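Local coordinates for protein B-agarase (PDB 5Z6P) that probably hydrolyses agarose as a glycoside hydrolase of family 50, joining a catalytic region to a domain resembling carbohydrate-binding modules, at residues 56-61 with 65-70; 190-193 with 198-201. One frame throughout, in Å; residues are numbered along the deposited sequence.

Contact 1: residues 56-61 with 65-70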
loop_
_atom_site.group_PDB
_atom_site.type_symbol
_atom_site.label_atom_id
_atom_site.label_comp_id
_atom_site.label_asym_id
_atom_site.label_seq_id
_atom_site.Cartn_x
_atom_site.Cartn_y
_atom_site.Cartn_z
ATOM N N VAL A 56 9.276 10.448 -22.957
ATOM C CA VAL A 56 8.135 10.186 -23.815
ATOM C C VAL A 56 8.432 10.664 -25.223
ATOM O O VAL A 56 8.730 11.843 -25.423
ATOM C CB VAL A 56 6.859 10.903 -23.321
ATOM C CG1 VAL A 56 5.730 10.701 -24.316
ATOM C CG2 VAL A 56 6.467 10.397 -21.956
ATOM N N GLU A 57 8.340 9.750 -26.188
ATOM C CA GLU A 57 8.391 10.094 -27.610
ATOM C C GLU A 57 7.014 10.495 -28.137
ATOM O O GLU A 57 6.060 9.733 -28.043
ATOM C CB GLU A 57 8.934 8.920 -28.412
ATOM C CG GLU A 57 10.324 8.529 -28.015
ATOM C CD GLU A 57 10.846 7.333 -28.791
ATOM O OE1 GLU A 57 10.090 6.761 -29.600
ATOM O OE2 GLU A 57 12.020 6.970 -28.577
ATOM N N ALA A 58 6.926 11.686 -28.713
ATOM C CA ALA A 58 5.642 12.263 -29.105
ATOM C C ALA A 58 5.589 12.652 -30.576
ATOM O O ALA A 58 6.505 13.275 -31.101
ATOM C CB ALA A 58 5.340 13.481 -28.249
ATOM N N ASN A 59 4.501 12.289 -31.228
ATOM C CA ASN A 59 4.240 12.729 -32.579
ATOM C C ASN A 59 2.777 13.121 -32.719
ATOM O O ASN A 59 1.892 12.355 -32.357
ATOM C CB ASN A 59 4.620 11.626 -33.572
ATOM C CG ASN A 59 4.637 12.109 -35.015
ATOM O OD1 ASN A 59 4.629 13.309 -35.287
ATOM N ND2 ASN A 59 4.676 11.168 -35.948
ATOM N N LEU A 60 2.525 14.325 -33.214
ATOM C CA LEU A 60 1.170 14.752 -33.478
ATOM C C LEU A 60 0.800 14.442 -34.928
ATOM O O LEU A 60 1.462 14.893 -35.853
ATOM C CB LEU A 60 1.000 16.240 -33.186
ATOM C CG LEU A 60 -0.405 16.763 -33.492
ATOM C CD1 LEU A 60 -1.425 16.182 -32.532
ATOM C CD2 LEU A 60 -0.441 18.277 -33.478
ATOM N N ARG A 61 -0.276 13.681 -35.114
ATOM C CA ARG A 61 -0.606 13.108 -36.415
ATOM C C ARG A 61 -2.105 12.762 -36.491
ATOM O O ARG A 61 -2.626 12.059 -35.625
ATOM C CB ARG A 61 0.283 11.877 -36.646
ATOM C CG ARG A 61 0.086 11.107 -37.932
ATOM C CD ARG A 61 0.619 9.678 -37.741
ATOM N NE ARG A 61 1.844 9.405 -38.478
ATOM C CZ ARG A 61 2.724 8.455 -38.166
ATOM N NH1 ARG A 61 2.552 7.688 -37.092
ATOM N NH2 ARG A 61 3.801 8.294 -38.922
ATOM N N LEU A 65 -2.502 12.841 -30.586
ATOM C CA LEU A 65 -1.160 12.879 -30.035
ATOM C C LEU A 65 -0.689 11.450 -29.737
ATOM O O LEU A 65 -1.198 10.797 -28.830
ATOM C CB LEU A 65 -1.117 13.749 -28.779
ATOM C CG LEU A 65 0.125 13.691 -27.890
ATOM C CD1 LEU A 65 1.376 14.000 -28.676
ATOM C CD2 LEU A 65 -0.021 14.650 -26.717
ATOM N N GLU A 66 0.273 10.972 -30.520
ATOM C CA GLU A 66 0.830 9.634 -30.344
ATOM C C GLU A 66 1.974 9.693 -29.359
ATOM O O GLU A 66 2.954 10.399 -29.600
ATOM C CB GLU A 66 1.325 9.052 -31.684
ATOM C CG GLU A 66 0.314 9.109 -32.805
ATOM C CD GLU A 66 0.787 8.428 -34.092
ATOM O OE1 GLU A 66 1.883 7.832 -34.114
ATOM O OE2 GLU A 66 0.043 8.488 -35.084
ATOM N N ILE A 67 1.870 8.967 -28.253
ATOM C CA ILE A 67 2.957 8.958 -27.284
ATOM C C ILE A 67 3.441 7.546 -27.017
ATOM O O ILE A 67 2.645 6.621 -26.865
ATOM C CB ILE A 67 2.565 9.621 -25.927
ATOM C CG1 ILE A 67 1.285 9.015 -25.361
ATOM C CG2 ILE A 67 2.410 11.129 -26.067
ATOM C CD1 ILE A 67 1.027 9.407 -23.923
ATOM N N LYS A 68 4.761 7.392 -27.017
ATOM C CA LYS A 68 5.410 6.187 -26.545
ATOM C C LYS A 68 6.147 6.509 -25.250
ATOM O O LYS A 68 7.147 7.217 -25.260
ATOM C CB LYS A 68 6.383 5.626 -27.585
ATOM C CG LYS A 68 7.082 4.368 -27.120
ATOM C CD LYS A 68 8.076 3.810 -28.146
ATOM C CE LYS A 68 8.841 2.624 -27.551
ATOM N NZ LYS A 68 9.752 1.970 -28.526
ATOM N N ALA A 69 5.634 6.006 -24.135
ATOM C CA ALA A 69 6.287 6.214 -22.859
ATOM C C ALA A 69 7.378 5.174 -22.693
ATOM O O ALA A 69 7.125 3.980 -22.810
ATOM C CB ALA A 69 5.275 6.146 -21.704
ATOM N N LEU A 70 8.594 5.637 -22.433
ATOM C CA LEU A 70 9.735 4.750 -22.293
ATOM C C LEU A 70 9.894 4.325 -20.842
ATOM O O LEU A 70 10.933 4.553 -20.223
ATOM C CB LEU A 70 11.009 5.437 -22.784
ATOM C CG LEU A 70 10.962 6.221 -24.093
ATOM C CD1 LEU A 70 12.374 6.682 -24.477
ATOM C CD2 LEU A 70 10.321 5.409 -25.222
#
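L65 meets L60 and A58 on one face of a two-stranded antiparallel ladder. Its CD1 lies 4.0 Å from A58 CB, while L60 CD1 packs near the L65 backbone. F42 and L47 border both leucines.

E66 sits on the other face. Its backbone pairs with N59 in both directions: E66 N bonds to N59 O at 2.8 Å, and N59 N returns the bond to E66 O. Its side chain leans along the ladder to R61. With CG beside the backbone N (chi1 -51°) and the chain extended beyond it, the carboxylate reaches R61 NH1. The salt bridge measures 3.1 Å from R61 NH1 to E66 OE1, but both of its N-H bonds are weak. The guanidinium and carboxylate planes are 51° apart, so this is not a flat two-pronged pair. N59 ND2 lies over one face of the guanidinium.

I67 returns to the apolar face. V56 CG1 comes within 3.7 Å of I67 CB and also touches I67 CG2. F53 of strand 51-54 and V79 of strand 76-81 pack against I67.

K68 forms the second hydrogen-bonded pair, with E57. K68 N bonds to E57 O at 2.9 Å, nearly straight and in the carbonyl plane, and E57 N returns the bond to K68 O. The two side chains run side by side, but K68 NZ stays 4.9 Å from E57 OE1, too far for a salt bridge.

A69 lies opposite V56, and its CB meets V56 CG2 loosely. L70 ends the segment; its CD2 lies across the end of E57, 4.1 Å from OE2.

Alternating hydrogen-bonded and non-hydrogen-bonded pairs, with one face apolar and the other polar or charged, mark an amphipathic beta hairpin in the carbohydrate-binding-module-like domain.

Contact 2: residues 190-193 with 198-201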
loop_
_atom_site.group_PDB
_atom_site.type_symbol
_atom_site.label_atom_id
_atom_site.label_comp_id
_atom_site.label_asym_id
_atom_site.label_seq_id
_atom_site.Cartn_x
_atom_site.Cartn_y
_atom_site.Cartn_z
ATOM N N LEU A 190 0.608 14.294 -17.074
ATOM C CA LEU A 190 0.205 12.929 -17.402
ATOM C C LEU A 190 1.398 11.996 -17.163
ATOM O O LEU A 190 2.349 11.999 -17.924
ATOM C CB LEU A 190 -0.277 12.824 -18.849
ATOM C CG LEU A 190 -1.143 13.945 -19.447
ATOM C CD1 LEU A 190 -1.607 13.597 -20.845
ATOM C CD2 LEU A 190 -2.338 14.315 -18.584
ATOM N N SER A 191 1.330 11.202 -16.104
ATOM C CA SER A 191 2.468 10.433 -15.625
ATOM C C SER A 191 2.233 8.939 -15.788
ATOM O O SER A 191 1.166 8.410 -15.448
ATOM C CB SER A 191 2.754 10.769 -14.145
ATOM O OG SER A 191 3.548 9.777 -13.512
ATOM N N ILE A 192 3.230 8.275 -16.344
ATOM C CA ILE A 192 3.260 6.834 -16.419
ATOM C C ILE A 192 4.553 6.422 -15.744
ATOM O O ILE A 192 5.645 6.767 -16.215
ATOM C CB ILE A 192 3.182 6.336 -17.880
ATOM C CG1 ILE A 192 1.819 6.679 -18.478
ATOM C CG2 ILE A 192 3.423 4.845 -17.967
ATOM C CD1 ILE A 192 1.777 6.543 -19.983
ATOM N N HIS A 193 4.443 5.733 -14.614
ATOM C CA HIS A 193 5.637 5.420 -13.846
ATOM C C HIS A 193 5.546 4.081 -13.142
ATOM O O HIS A 193 4.474 3.504 -13.023
ATOM C CB HIS A 193 5.927 6.536 -12.832
ATOM C CG HIS A 193 5.071 6.484 -11.607
ATOM N ND1 HIS A 193 3.821 7.060 -11.552
ATOM C CD2 HIS A 193 5.287 5.930 -10.391
ATOM C CE1 HIS A 193 3.302 6.860 -10.352
ATOM N NE2 HIS A 193 4.174 6.181 -9.626
ATOM N N ASP A 198 6.861 -0.653 -21.720
ATOM C CA ASP A 198 6.607 0.586 -22.434
ATOM C C ASP A 198 5.113 0.699 -22.684
ATOM O O ASP A 198 4.397 -0.274 -22.551
ATOM C CB ASP A 198 7.387 0.627 -23.750
ATOM C CG ASP A 198 8.880 0.836 -23.536
ATOM O OD1 ASP A 198 9.279 1.358 -22.464
ATOM O OD2 ASP A 198 9.653 0.491 -24.444
ATOM N N HIS A 199 4.636 1.877 -23.045
ATOM C CA HIS A 199 3.230 2.015 -23.398
ATOM C C HIS A 199 3.053 2.920 -24.611
ATOM O O HIS A 199 3.727 3.934 -24.744
ATOM C CB HIS A 199 2.417 2.551 -22.204
ATOM C CG HIS A 199 2.586 1.750 -20.951
ATOM N ND1 HIS A 199 1.706 0.756 -20.571
ATOM C CD2 HIS A 199 3.543 1.788 -19.993
ATOM C CE1 HIS A 199 2.119 0.218 -19.438
ATOM N NE2 HIS A 199 3.232 0.825 -19.067
ATOM N N HIS A 200 2.145 2.533 -25.499
ATOM C CA HIS A 200 1.859 3.305 -26.701
ATOM C C HIS A 200 0.423 3.818 -26.669
ATOM O O HIS A 200 -0.501 3.039 -26.822
ATOM C CB HIS A 200 2.069 2.455 -27.961
ATOM C CG HIS A 200 3.449 1.883 -28.096
ATOM N ND1 HIS A 200 3.951 0.922 -27.244
ATOM C CD2 HIS A 200 4.431 2.133 -28.993
ATOM C CE1 HIS A 200 5.179 0.608 -27.611
ATOM N NE2 HIS A 200 5.491 1.326 -28.675
ATOM N N LEU A 201 0.231 5.121 -26.492
ATOM C CA LEU A 201 -1.117 5.663 -26.392
ATOM C C LEU A 201 -1.460 6.662 -27.499
ATOM O O LEU A 201 -0.587 7.281 -28.106
ATOM C CB LEU A 201 -1.321 6.349 -25.033
ATOM C CG LEU A 201 -1.028 5.558 -23.759
ATOM C CD1 LEU A 201 -1.107 6.454 -22.562
ATOM C CD2 LEU A 201 -2.004 4.429 -23.594
#
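I192 carries this contact from the first strand, meeting H199 and L201 with two different branches. The backbones stay well apart: the nearest CA atoms, those of I192 and H199, are 8.5 Å from each other. Side chains alone bridge the distance.

The CG2 methyl of I192 stands anti to the backbone N, with CG1 beside that N (chi1 -66°). This sends the two branches to different partners. CG2 approaches the imidazole of H199 obliquely, 3.7 Å from CD2. The other branch ends in CD1, which meets L201 CD1 tip to tip at 3.9 Å.

The H199 ring is also held at its polar end, where NE2 hydrogen-bonds to S195 OG in the connection between the segments. The ring planes of H199 and H107 stand about 85° apart where they meet.

The backbone of I192 is hydrogen-bonded to T77 of strand 76-81. Strand 185-193 pairs with strands 76-81 and 109-117, while strand 199-210 pairs with strands 64-69 and 95-103. T109 touches both I192 and L201, and A69 of strand 64-69 also packs on I192.

Contact 1 is a partly buried hairpin: L65, I67 and A69 are buried, while E57, N59 and R61 are exposed. The touching residues of contact 2 are all buried. In 56-61 with 65-70, backbone ladder bonds join adjacent strands, and polar and charged groups occupy one face. In 190-193 with 198-201, the strands are not paired with each other and meet through apolar and aromatic side chains. The two contacts have centres about 9 Å apart. They touch along strand 64-69, which lies between strands 56-61 and 199-210. Probable hydrogen bonds there run from L201 N to I67 O and from A69 N to H199 O, both 2.9 Å.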